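Local structure of glucose-6-phosphate isomerase (Thermus thermophilus, 1ZZG) at residues V70-G75 with T118-V123. The protein probably catalyses the reversible isomerisation of glucose 6-phosphate to fructose 6-phosphate, a step of glycolysis and gluconeogenesis. Sequence-based numbering, arbitrary orientation.
Sequences VLIGIG and TLVNAV
Val70, Leu71 and Ile72 pair in parallel with Val120, Asn121 and Ala122, the strand axes inclined by 19° and 4.8 Å apart at closest approach. Val70 N donates to Leu119 O (2.8 Å) and Val70 O accepts from Asn121 N; Ile72 N donates to Asn121 O and Ile72 O accepts from Val123 N (2.9 Å). Ile72 N to Asn121 O is the most bent of the four (N-H...O 152°), the others being closer to linear. As usual in a parallel ladder, every second residue, here Val70 and Ile72, uses both N-H and C=O. Past Gly73 the chains diverge, and a water spans them, donating to Val123 O (2.7 Å) and accepting from Ile74 N (3.2 Å). On the face carrying Val70, Ile72 and Val120, Val70 CG2 meets Thr118 CG2 at 3.7 Å. Ile72 has CG1 beside its own backbone N (chi1 -54°), which runs the chain back along the strand and brings CD1 to 3.6 Å from Val120 CG1. On the other face Leu71 CD2 crosses Val123 CG2 at 3.5 Å, a diagonal contact two residues beyond its bridge partner Asn121. With an alanine here, Val123 CG2 would probably lose its methyl partner and a gap would open beside it. Asn121 turns its amide to the next strand, where ND2 bonds to Val156 O and Thr158 OG1. Strand 118-124 is the middle strand of a five-stranded parallel sheet of the SIS fold, between 68-72 and 155-159, with 94-98 beyond 68-72; helix 130-147 covers Ile72 and Thr118, and helix 193-201 packs on Leu119, Asn121 and Val123.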
# COMPACT_ATOMS: atom_id res chain seq x y z
N VAL A 70 -12.76 14.80 7.21
CA VAL A 70 -11.63 14.23 7.95
C VAL A 70 -12.09 13.02 8.76
O VAL A 70 -12.81 13.16 9.75
CB VAL A 70 -11.01 15.28 8.93
CG1 VAL A 70 -9.91 14.62 9.76
CG2 VAL A 70 -10.44 16.47 8.14
N LEU A 71 -11.69 11.83 8.32
CA LEU A 71 -12.08 10.62 9.03
C LEU A 71 -10.99 10.23 10.02
O LEU A 71 -9.90 9.84 9.63
CB LEU A 71 -12.33 9.47 8.05
CG LEU A 71 -13.17 8.28 8.55
CD1 LEU A 71 -13.42 7.33 7.37
CD2 LEU A 71 -12.47 7.56 9.70
N ILE A 72 -11.29 10.35 11.31
CA ILE A 72 -10.33 9.98 12.34
C ILE A 72 -10.68 8.56 12.75
O ILE A 72 -11.66 8.32 13.47
CB ILE A 72 -10.41 10.91 13.58
CG1 ILE A 72 -10.27 12.38 13.14
CG2 ILE A 72 -9.30 10.54 14.56
CD1 ILE A 72 -10.19 13.39 14.29
N GLY A 73 -9.89 7.60 12.26
CA GLY A 73 -10.16 6.21 12.56
C GLY A 73 -9.01 5.35 12.07
O GLY A 73 -8.23 5.78 11.21
N ILE A 74 -8.93 4.13 12.58
CA ILE A 74 -7.83 3.27 12.19
C ILE A 74 -8.27 1.82 12.04
O ILE A 74 -9.26 1.39 12.63
CB ILE A 74 -6.70 3.42 13.23
CG1 ILE A 74 -5.37 2.93 12.66
CG2 ILE A 74 -7.06 2.68 14.51
CD1 ILE A 74 -4.19 3.33 13.53
N GLY A 75 -7.53 1.06 11.24
CA GLY A 75 -7.87 -0.34 11.04
C GLY A 75 -9.24 -0.52 10.42
O GLY A 75 -9.51 -0.04 9.32
N THR A 118 -14.91 22.04 6.86
CA THR A 118 -14.48 20.73 7.31
C THR A 118 -15.45 19.99 8.22
O THR A 118 -15.99 20.56 9.17
CB THR A 118 -13.12 20.84 8.06
OG1 THR A 118 -12.16 21.48 7.21
CG2 THR A 118 -12.61 19.47 8.46
N LEU A 119 -15.67 18.71 7.92
CA LEU A 119 -16.52 17.87 8.75
C LEU A 119 -15.60 16.79 9.31
O LEU A 119 -14.86 16.15 8.56
CB LEU A 119 -17.64 17.21 7.94
CG LEU A 119 -18.46 16.21 8.77
CD1 LEU A 119 -19.14 16.93 9.93
CD2 LEU A 119 -19.48 15.53 7.89
N VAL A 120 -15.63 16.59 10.62
CA VAL A 120 -14.80 15.59 11.25
C VAL A 120 -15.66 14.40 11.67
O VAL A 120 -16.71 14.58 12.30
CB VAL A 120 -14.07 16.17 12.49
CG1 VAL A 120 -13.16 15.11 13.11
CG2 VAL A 120 -13.27 17.39 12.08
N ASN A 121 -15.23 13.20 11.31
CA ASN A 121 -15.96 11.98 11.63
C ASN A 121 -15.08 11.07 12.47
O ASN A 121 -14.12 10.48 11.95
CB ASN A 121 -16.36 11.27 10.32
CG ASN A 121 -17.13 9.97 10.55
OD1 ASN A 121 -17.21 9.13 9.66
ND2 ASN A 121 -17.71 9.81 11.75
N ALA A 122 -15.38 10.97 13.76
CA ALA A 122 -14.61 10.11 14.66
C ALA A 122 -15.24 8.72 14.62
O ALA A 122 -16.38 8.53 15.03
CB ALA A 122 -14.65 10.66 16.07
N VAL A 123 -14.47 7.76 14.13
CA VAL A 123 -14.95 6.39 13.99
C VAL A 123 -14.18 5.38 14.82
O VAL A 123 -12.96 5.25 14.69
CB VAL A 123 -14.88 5.94 12.51
CG1 VAL A 123 -15.67 4.65 12.33
CG2 VAL A 123 -15.41 7.05 11.60
O HOH W 1 -10.75 3.84 15.15